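Local atomic coordinates of PTS-dependent dihydroxyacetone kinase operon regulatory protein (Escherichia coli, PDB entry 4LRZ), a protein that activates transcription of the dhaKLM operon from a sigma-70 promoter and represses its own expression, its sensor part being the piece described here. Residues M27-W32 with Q134-V139; G114-S119 with W143-T148; V216-E221 with S298-L303. One frame throughout, in Å; residues are numbered along the deposited sequence.

Contact 1. Residues M27-W32 with Q134-V139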
loop_
_atom_site.group_PDB
_atom_site.type_symbol
_atom_site.label_atom_id
_atom_site.label_comp_id
_atom_site.label_asym_id
_atom_site.label_seq_id
_atom_site.Cartn_x
_atom_site.Cartn_y
_atom_site.Cartn_z
ATOM N N MET F 27 32.282 26.901 7.830
ATOM C CA MET F 27 32.514 26.265 6.563
ATOM C C MET F 27 32.798 27.367 5.554
ATOM O O MET F 27 32.238 28.463 5.632
ATOM C CB MET F 27 31.220 25.504 6.174
ATOM C CG MET F 27 31.309 23.994 5.836
ATOM S SD MET F 27 29.718 23.286 5.109
ATOM C CE MET F 27 28.654 23.763 6.474
ATOM N N LYS F 28 33.642 27.062 4.584
ATOM C CA LYS F 28 33.960 28.008 3.517
ATOM C C LYS F 28 33.465 27.482 2.166
ATOM O O LYS F 28 33.405 26.270 1.945
ATOM C CB LYS F 28 35.468 28.263 3.486
ATOM C CG LYS F 28 36.011 28.714 4.838
ATOM C CD LYS F 28 37.339 28.045 5.176
ATOM C CE LYS F 28 38.548 29.006 5.054
ATOM N NZ LYS F 28 39.840 28.227 4.880
ATOM N N ARG F 29 33.128 28.415 1.278
ATOM C CA ARG F 29 32.655 28.129 -0.069
ATOM C C ARG F 29 33.678 27.418 -0.959
ATOM O O ARG F 29 33.299 26.637 -1.833
ATOM C CB ARG F 29 32.142 29.412 -0.740
ATOM C CG ARG F 29 30.864 29.978 -0.071
ATOM C CD ARG F 29 30.278 31.197 -0.776
ATOM N NE ARG F 29 28.898 31.007 -1.257
ATOM C CZ ARG F 29 28.557 30.327 -2.357
ATOM N NH1 ARG F 29 29.502 29.731 -3.089
ATOM N NH2 ARG F 29 27.278 30.224 -2.724
ATOM N N GLU F 30 34.967 27.657 -0.762
ATOM C CA GLU F 30 35.926 27.118 -1.743
ATOM C C GLU F 30 36.605 25.826 -1.339
ATOM O O GLU F 30 37.363 25.294 -2.115
ATOM C CB GLU F 30 36.995 28.140 -2.171
ATOM C CG GLU F 30 36.722 29.581 -1.746
ATOM C CD GLU F 30 36.687 29.729 -0.228
ATOM O OE1 GLU F 30 37.581 29.144 0.441
ATOM O OE2 GLU F 30 35.758 30.412 0.279
ATOM N N THR F 31 36.375 25.329 -0.132
ATOM C CA THR F 31 37.116 24.149 0.292
ATOM C C THR F 31 36.392 22.883 -0.111
ATOM O O THR F 31 35.151 22.864 -0.224
ATOM C CB THR F 31 37.385 24.124 1.799
ATOM O OG1 THR F 31 36.157 24.359 2.507
ATOM C CG2 THR F 31 38.486 25.210 2.202
ATOM N N TRP F 32 37.172 21.830 -0.342
ATOM C CA TRP F 32 36.630 20.505 -0.627
ATOM C C TRP F 32 37.706 19.510 -0.299
ATOM O O TRP F 32 38.867 19.707 -0.651
ATOM C CB TRP F 32 36.198 20.367 -2.103
ATOM C CG TRP F 32 35.318 19.164 -2.392
ATOM C CD1 TRP F 32 35.725 17.941 -2.854
ATOM C CD2 TRP F 32 33.885 19.078 -2.240
ATOM N NE1 TRP F 32 34.637 17.101 -3.015
ATOM C CE2 TRP F 32 33.497 17.767 -2.647
ATOM C CE3 TRP F 32 32.893 19.983 -1.831
ATOM C CZ2 TRP F 32 32.161 17.328 -2.626
ATOM C CZ3 TRP F 32 31.552 19.543 -1.815
ATOM C CH2 TRP F 32 31.207 18.225 -2.216
ATOM N N GLN F 134 23.499 28.107 -6.289
ATOM C CA GLN F 134 22.686 27.928 -5.057
ATOM C C GLN F 134 23.429 27.020 -4.074
ATOM O O GLN F 134 23.163 27.069 -2.871
ATOM C CB GLN F 134 21.310 27.279 -5.329
ATOM C CG GLN F 134 20.398 28.039 -6.271
ATOM C CD GLN F 134 19.125 27.236 -6.607
ATOM O OE1 GLN F 134 19.199 26.052 -6.927
ATOM N NE2 GLN F 134 17.968 27.874 -6.517
ATOM N N HIS F 135 24.311 26.156 -4.587
ATOM C CA HIS F 135 25.102 25.279 -3.735
ATOM C C HIS F 135 26.146 26.124 -2.957
ATOM O O HIS F 135 26.750 27.041 -3.511
ATOM C CB HIS F 135 25.788 24.176 -4.546
ATOM C CG HIS F 135 24.837 23.140 -5.090
ATOM N ND1 HIS F 135 24.604 22.974 -6.438
ATOM C CD2 HIS F 135 24.073 22.212 -4.464
ATOM C CE1 HIS F 135 23.700 22.029 -6.614
ATOM N NE2 HIS F 135 23.382 21.536 -5.432
ATOM N N PHE F 136 26.361 25.815 -1.683
ATOM C CA PHE F 136 27.355 26.575 -0.906
ATOM C C PHE F 136 28.777 26.363 -1.440
ATOM O O PHE F 136 29.513 27.317 -1.690
ATOM C CB PHE F 136 27.256 26.210 0.565
ATOM C CG PHE F 136 28.110 27.071 1.471
ATOM C CD1 PHE F 136 27.656 28.339 1.890
ATOM C CD2 PHE F 136 29.359 26.618 1.921
ATOM C CE1 PHE F 136 28.425 29.134 2.742
ATOM C CE2 PHE F 136 30.133 27.419 2.791
ATOM C CZ PHE F 136 29.663 28.673 3.184
ATOM N N LYS F 137 29.138 25.104 -1.627
ATOM C CA LYS F 137 30.453 24.681 -2.095
ATOM C C LYS F 137 30.592 24.865 -3.576
ATOM O O LYS F 137 29.770 24.348 -4.332
ATOM C CB LYS F 137 30.649 23.193 -1.796
ATOM C CG LYS F 137 30.636 22.869 -0.338
ATOM C CD LYS F 137 31.755 23.568 0.370
ATOM C CE LYS F 137 32.206 22.784 1.582
ATOM N NZ LYS F 137 33.511 23.293 2.130
ATOM N N GLN F 138 31.661 25.555 -3.985
ATOM C CA GLN F 138 31.955 25.818 -5.404
ATOM C C GLN F 138 32.130 24.559 -6.242
ATOM O O GLN F 138 31.893 24.583 -7.454
ATOM C CB GLN F 138 33.212 26.687 -5.563
ATOM C CG GLN F 138 32.948 28.185 -5.399
ATOM C CD GLN F 138 34.220 29.013 -5.063
ATOM O OE1 GLN F 138 35.363 28.600 -5.334
ATOM N NE2 GLN F 138 34.005 30.191 -4.473
ATOM N N VAL F 139 32.567 23.475 -5.609
ATOM C CA VAL F 139 32.796 22.225 -6.326
ATOM C C VAL F 139 31.483 21.704 -6.944
ATOM O O VAL F 139 31.500 21.058 -7.999
ATOM C CB VAL F 139 33.524 21.184 -5.414
ATOM C CG1 VAL F 139 33.288 19.763 -5.889
ATOM C CG2 VAL F 139 35.012 21.498 -5.394
HETATM O O HOH W 1 34.029 23.965 -2.640
#

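Contact 2. Residues G114-S119 with W143-T148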
loop_
_atom_site.group_PDB
_atom_site.type_symbol
_atom_site.label_atom_id
_atom_site.label_comp_id
_atom_site.label_asym_id
_atom_site.label_seq_id
_atom_site.Cartn_x
_atom_site.Cartn_y
_atom_site.Cartn_z
ATOM N N GLY F 114 27.669 21.393 2.612
ATOM C CA GLY F 114 26.961 22.633 2.387
ATOM C C GLY F 114 25.563 22.438 1.798
ATOM O O GLY F 114 25.129 21.323 1.565
ATOM N N THR F 115 24.882 23.553 1.594
ATOM C CA THR F 115 23.564 23.608 1.035
ATOM C C THR F 115 23.515 22.826 -0.258
ATOM O O THR F 115 24.277 23.131 -1.214
ATOM C CB THR F 115 23.204 25.058 0.678
ATOM O OG1 THR F 115 23.546 25.912 1.771
ATOM C CG2 THR F 115 21.707 25.192 0.328
ATOM N N CYS F 116 22.587 21.859 -0.267
ATOM C CA CYS F 116 22.403 20.880 -1.319
ATOM C C CYS F 116 21.115 20.112 -1.067
ATOM O O CYS F 116 20.828 19.718 0.063
ATOM C CB CYS F 116 23.588 19.889 -1.352
ATOM S SG CYS F 116 23.572 18.825 -2.798
ATOM N N ALA F 117 20.353 19.870 -2.127
ATOM C CA ALA F 117 19.129 19.095 -2.040
ATOM C C ALA F 117 19.316 17.777 -1.237
ATOM O O ALA F 117 18.435 17.359 -0.467
ATOM C CB ALA F 117 18.604 18.824 -3.460
ATOM N N LEU F 118 20.468 17.133 -1.422
ATOM C CA LEU F 118 20.774 15.866 -0.751
ATOM C C LEU F 118 20.455 15.939 0.741
ATOM O O LEU F 118 19.989 14.930 1.334
ATOM C CB LEU F 118 22.255 15.510 -0.920
ATOM C CG LEU F 118 22.748 15.160 -2.297
ATOM C CD1 LEU F 118 24.175 14.695 -2.286
ATOM C CD2 LEU F 118 21.834 14.031 -2.881
ATOM N N SER F 119 20.708 17.104 1.365
ATOM C CA SER F 119 20.289 17.293 2.787
ATOM C C SER F 119 19.071 18.164 2.960
ATOM O O SER F 119 18.283 17.949 3.861
ATOM C CB SER F 119 21.438 17.859 3.666
ATOM O OG SER F 119 21.875 19.148 3.232
ATOM N N TRP F 143 26.787 21.034 -10.894
ATOM C CA TRP F 143 25.765 20.032 -10.638
ATOM C C TRP F 143 24.403 20.623 -10.314
ATOM O O TRP F 143 24.294 21.758 -9.807
ATOM C CB TRP F 143 26.231 19.086 -9.522
ATOM C CG TRP F 143 27.418 18.391 -9.956
ATOM C CD1 TRP F 143 28.707 18.843 -9.886
ATOM C CD2 TRP F 143 27.464 17.173 -10.690
ATOM N NE1 TRP F 143 29.561 17.951 -10.489
ATOM C CE2 TRP F 143 28.826 16.911 -10.987
ATOM C CE3 TRP F 143 26.492 16.262 -11.113
ATOM C CZ2 TRP F 143 29.232 15.785 -11.683
ATOM C CZ3 TRP F 143 26.897 15.137 -11.773
ATOM C CH2 TRP F 143 28.256 14.907 -12.060
ATOM N N ALA F 144 23.375 19.851 -10.663
ATOM C CA ALA F 144 22.024 20.042 -10.203
ATOM C C ALA F 144 21.681 18.831 -9.312
ATOM O O ALA F 144 22.010 17.693 -9.668
ATOM C CB ALA F 144 21.054 20.109 -11.413
ATOM N N PHE F 145 21.022 19.052 -8.174
ATOM C CA PHE F 145 20.502 17.940 -7.354
ATOM C C PHE F 145 18.991 18.101 -7.131
ATOM O O PHE F 145 18.514 19.216 -6.941
ATOM C CB PHE F 145 21.242 17.839 -6.010
ATOM C CG PHE F 145 22.663 17.356 -6.136
ATOM C CD1 PHE F 145 22.964 16.000 -6.101
ATOM C CD2 PHE F 145 23.695 18.236 -6.307
ATOM C CE1 PHE F 145 24.290 15.547 -6.228
ATOM C CE2 PHE F 145 25.009 17.792 -6.440
ATOM C CZ PHE F 145 25.304 16.468 -6.394
ATOM N N CYS F 146 18.243 17.011 -7.231
ATOM C CA CYS F 146 16.858 16.994 -6.794
ATOM C C CYS F 146 16.756 15.925 -5.731
ATOM O O CYS F 146 17.381 14.859 -5.840
ATOM C CB CYS F 146 15.915 16.579 -7.930
ATOM S SG CYS F 146 15.891 17.692 -9.340
ATOM N N ALA F 147 15.915 16.160 -4.738
ATOM C CA ALA F 147 15.743 15.169 -3.690
ATOM C C ALA F 147 14.393 15.299 -3.027
ATOM O O ALA F 147 13.774 16.387 -2.962
ATOM C CB ALA F 147 16.880 15.276 -2.655
ATOM N N THR F 148 13.934 14.182 -2.511
ATOM C CA THR F 148 12.699 14.193 -1.790
ATOM C C THR F 148 12.903 13.266 -0.617
ATOM O O THR F 148 13.475 12.205 -0.787
ATOM C CB THR F 148 11.528 13.672 -2.700
ATOM O OG1 THR F 148 11.409 14.539 -3.847
ATOM C CG2 THR F 148 10.228 13.685 -1.957
#

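Contact 3. Residues V216-E221 with S298-L303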
loop_
_atom_site.group_PDB
_atom_site.type_symbol
_atom_site.label_atom_id
_atom_site.label_comp_id
_atom_site.label_asym_id
_atom_site.label_seq_id
_atom_site.Cartn_x
_atom_site.Cartn_y
_atom_site.Cartn_z
ATOM N N VAL F 216 -16.700 -24.314 16.038
ATOM C CA VAL F 216 -17.078 -23.250 15.110
ATOM C C VAL F 216 -16.821 -23.532 13.640
ATOM O O VAL F 216 -15.791 -24.114 13.262
ATOM C CB VAL F 216 -16.665 -21.777 15.556
ATOM C CG1 VAL F 216 -15.750 -21.765 16.742
ATOM C CG2 VAL F 216 -16.149 -20.909 14.378
ATOM N N ILE F 217 -17.790 -23.129 12.829
ATOM C CA ILE F 217 -17.728 -23.231 11.394
ATOM C C ILE F 217 -18.145 -21.868 10.901
ATOM O O ILE F 217 -19.092 -21.279 11.425
ATOM C CB ILE F 217 -18.730 -24.291 10.906
ATOM C CG1 ILE F 217 -18.204 -25.676 11.221
ATOM C CG2 ILE F 217 -18.892 -24.260 9.414
ATOM C CD1 ILE F 217 -19.246 -26.563 11.852
ATOM N N SER F 218 -17.448 -21.343 9.910
ATOM C CA SER F 218 -17.804 -20.047 9.388
ATOM C C SER F 218 -17.673 -19.986 7.898
ATOM O O SER F 218 -16.668 -20.453 7.321
ATOM C CB SER F 218 -16.947 -18.975 10.013
ATOM O OG SER F 218 -17.292 -17.694 9.504
ATOM N N TRP F 219 -18.670 -19.382 7.265
ATOM C CA TRP F 219 -18.623 -19.258 5.821
ATOM C C TRP F 219 -18.909 -17.858 5.256
ATOM O O TRP F 219 -19.425 -16.962 5.943
ATOM C CB TRP F 219 -19.455 -20.356 5.145
ATOM C CG TRP F 219 -20.913 -20.274 5.400
ATOM C CD1 TRP F 219 -21.836 -19.628 4.634
ATOM C CD2 TRP F 219 -21.637 -20.843 6.503
ATOM N NE1 TRP F 219 -23.086 -19.764 5.178
ATOM C CE2 TRP F 219 -22.996 -20.499 6.328
ATOM C CE3 TRP F 219 -21.270 -21.613 7.617
ATOM C CZ2 TRP F 219 -23.998 -20.912 7.210
ATOM C CZ3 TRP F 219 -22.258 -22.016 8.502
ATOM C CH2 TRP F 219 -23.613 -21.659 8.294
ATOM N N ASP F 220 -18.557 -17.739 3.979
ATOM C CA ASP F 220 -18.586 -16.561 3.107
ATOM C C ASP F 220 -19.973 -16.165 2.661
ATOM O O ASP F 220 -20.867 -16.983 2.771
ATOM C CB ASP F 220 -17.883 -16.973 1.796
ATOM C CG ASP F 220 -16.691 -16.194 1.575
ATOM O OD1 ASP F 220 -15.934 -16.425 0.625
ATOM O OD2 ASP F 220 -16.528 -15.281 2.387
ATOM N N GLU F 221 -20.126 -14.958 2.095
ATOM C CA GLU F 221 -21.388 -14.571 1.387
ATOM C C GLU F 221 -21.471 -15.310 0.066
ATOM O O GLU F 221 -22.499 -15.293 -0.599
ATOM C CB GLU F 221 -21.493 -13.061 1.094
ATOM C CG GLU F 221 -20.564 -12.551 -0.026
ATOM C CD GLU F 221 -19.109 -12.311 0.448
ATOM O OE1 GLU F 221 -18.800 -12.539 1.644
ATOM O OE2 GLU F 221 -18.267 -11.897 -0.369
ATOM N N SER F 298 -22.307 -13.030 5.825
ATOM C CA SER F 298 -21.490 -14.163 6.201
ATOM C C SER F 298 -22.087 -14.720 7.490
ATOM O O SER F 298 -22.881 -14.025 8.170
ATOM C CB SER F 298 -20.054 -13.705 6.472
ATOM O OG SER F 298 -19.383 -13.404 5.273
ATOM N N PHE F 299 -21.679 -15.946 7.847
ATOM C CA PHE F 299 -22.222 -16.626 9.009
ATOM C C PHE F 299 -21.184 -17.254 9.900
ATOM O O PHE F 299 -20.142 -17.689 9.440
ATOM C CB PHE F 299 -23.244 -17.673 8.579
ATOM C CG PHE F 299 -24.462 -17.082 7.925
ATOM C CD1 PHE F 299 -25.521 -16.596 8.702
ATOM C CD2 PHE F 299 -24.540 -16.975 6.528
ATOM C CE1 PHE F 299 -26.653 -16.040 8.101
ATOM C CE2 PHE F 299 -25.682 -16.408 5.907
ATOM C CZ PHE F 299 -26.735 -15.938 6.700
ATOM N N ILE F 300 -21.461 -17.246 11.195
ATOM C CA ILE F 300 -20.736 -18.098 12.112
ATOM C C ILE F 300 -21.713 -19.034 12.788
ATOM O O ILE F 300 -22.777 -18.605 13.227
ATOM C CB ILE F 300 -19.998 -17.336 13.192
ATOM C CG1 ILE F 300 -18.912 -16.473 12.570
ATOM C CG2 ILE F 300 -19.376 -18.353 14.199
ATOM C CD1 ILE F 300 -18.160 -15.654 13.599
ATOM N N LEU F 301 -21.346 -20.307 12.850
ATOM C CA LEU F 301 -22.139 -21.307 13.535
ATOM C C LEU F 301 -21.316 -21.912 14.629
ATOM O O LEU F 301 -20.228 -22.442 14.375
ATOM C CB LEU F 301 -22.626 -22.376 12.562
ATOM C CG LEU F 301 -23.340 -23.597 13.125
ATOM C CD1 LEU F 301 -24.731 -23.221 13.634
ATOM C CD2 LEU F 301 -23.440 -24.658 12.072
ATOM N N LEU F 302 -21.828 -21.809 15.845
ATOM C CA LEU F 302 -21.192 -22.404 17.003
ATOM C C LEU F 302 -21.918 -23.637 17.508
ATOM O O LEU F 302 -23.146 -23.667 17.616
ATOM C CB LEU F 302 -21.043 -21.398 18.136
ATOM C CG LEU F 302 -20.189 -20.207 17.750
ATOM C CD1 LEU F 302 -21.066 -19.028 17.468
ATOM C CD2 LEU F 302 -19.317 -19.882 18.883
ATOM N N LEU F 303 -21.135 -24.661 17.810
ATOM C CA LEU F 303 -21.677 -25.891 18.310
ATOM C C LEU F 303 -21.292 -25.918 19.752
ATOM O O LEU F 303 -20.112 -26.005 20.101
ATOM C CB LEU F 303 -21.118 -27.097 17.562
ATOM C CG LEU F 303 -21.166 -27.021 16.034
ATOM C CD1 LEU F 303 -20.302 -28.116 15.420
ATOM C CD2 LEU F 303 -22.593 -27.085 15.506
#

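Contact 1. Residues M27-W32 with Q134-V139
Two backbone carbonyls of the loop 27-32 grip Lys137 NZ, which donates to Thr31 O at 2.9 Å and to Lys28 O at 3.0 Å. It meets the Lys28 carbonyl almost end-on but stands well above the plane of the Thr31 one. The lysine reaches this spot by folding at its second torsion (chi2 -62°), and on the way its CG meets the edge of the Trp32 ring at CZ3. With an alanine here, both carbonyls would probably be left without their ammonium donor and a gap would open at the indole edge. Next to this lysine, Gln138 N gives a nearly straight bond to Arg29 O (2.9 Å), and a water donates to both Arg29 O and Thr31 O. Val139 CG1 makes a CH-pi contact over one face of Trp32, whose NE1 is bonded to Leu100 O. Arg29 in turn sets CG over the centre of the Phe136 ring, 3.8 Å from its centroid, and NH2 makes a weak bond to His135 O. Phe136 also packs on Cys23 and Asn24 of helix 14-26; together these contacts fasten the loop after that helix to the GAF-domain connection between strands 128-131 and 143-151.

Contact 2. Residues G114-S119 with W143-T148
Cys116 and Ala117, at the start of helix 117-124, rest against Phe145 and Ala147 of strand 143-151, joining a helix to one face of the central antiparallel sheet of the GAF domain. No hydrogen bond crosses between the segments, and all six touching residues are buried. Contact is concentrated where Cys116, Ala117 and Leu118 meet Phe145 and Ala147, whereas Cys146, between those two on the strand, turns its side chain away to Asp174 and Leu175 of helix 174-211. Ala117 CB drops between the two strand residues that point toward it, 3.8 Å from Phe145 CB and 4.0 Å from Ala147 CB, and Ala147 CB lies 3.4 Å from Ala117 O. With only methyl groups between them, the backbones come within 5.4 Å at the CA atoms of Ala117 and Ala147. Leu118 makes a slanting contact, its CG 3.9 Å from Phe145 CD1, and shares its branched end with Cys108 and Ala162. Cys116 holds the N-cap position, and its carbonyl O accepts the bond from Ser119 N that opens the first turn, while Ala117 N is hydrogen-bonded to Thr130 OG1 of strand 128-131. Because SG of Cys116 is anti to its own backbone N (chi1 -170°), the sulfur is carried over the face of the Phe145 ring, where it stands 4.0 Å from the centroid and 3.6 Å from CD2.

Contact 3. Residues V216-E221 with S298-L303
Trp219 and Phe299 face each other as a hydrogen-bonded pair of neighbouring antiparallel strands and send their side chains to the same side of the sheet. The rings are neither stacked nor set edge-to-face: their planes are inclined by 33°, and it is Phe299 CB that covers the indole, 3.8 Å from the centroid of the six-membered ring. Trp219 can lean across because CG occupies the crowded position between its backbone N and carbonyl carbon (chi1 66°), which swings the indole over the partner strand. Its NE1 comes 3.4 Å from Phe299 CD2, and at the other end of the indole CZ3 touches Leu301 CB. Further along this side, Ile217 CD1 reaches diagonally to Leu303 CD1 at 4.0 Å, and Leu236, Ile248 and Ala232 close over Ile217.

On the reverse side Val216 and Ile300 cross obliquely through their CG2 atoms, while Ser218 bends to the backbone of the neighbouring strand. Its hydroxyl, anti to the backbone N, donates to Phe299 O at 2.9 Å. The same oxygen accepts Trp219 N at 3.1 Å from the opposite face of its carbonyl plane, so two donors pin it. Straighter bonds link Ile217 and Leu301 in both directions, Leu301 N to Ile217 O being 2.8 Å long.

The second subunit covers the side carrying Val216 and Ile300, packing Leu208 on Val216 and Gln204 on Ile300, while Arg200 of that subunit makes a salt bridge with Glu221. One face of the pair thus looks into the subunit's own core and the other to the dimer partner. Strands 215-219 and 296-304 are the first and last of a five-stranded antiparallel sheet in the order 2-1-5-4-3, the order found in PAS domains and shared by the related GAF sheet of this chain.

How the contacts relate
Contacts 1 and 2 adjoin at the GAF end of the chain, their centres 13 Å apart and their segments alternating along the sequence; 134-139 and both segments of contact 2 belong to the GAF domain. His135 and Phe136 of contact 1 make the junction: His135 NE2 lies 3.4 Å from Phe145 CD2 of contact 2, with the two ring planes roughly perpendicular, and Phe136 CB packs 3.7 Å from Thr115 N. Through these two residues 27-32 is linked to contact 2. Contact 3 belongs to the PAS part, beyond the long helix 174-211, with its centre about 57 Å from that of contact 2 and about 70 Å from that of contact 1.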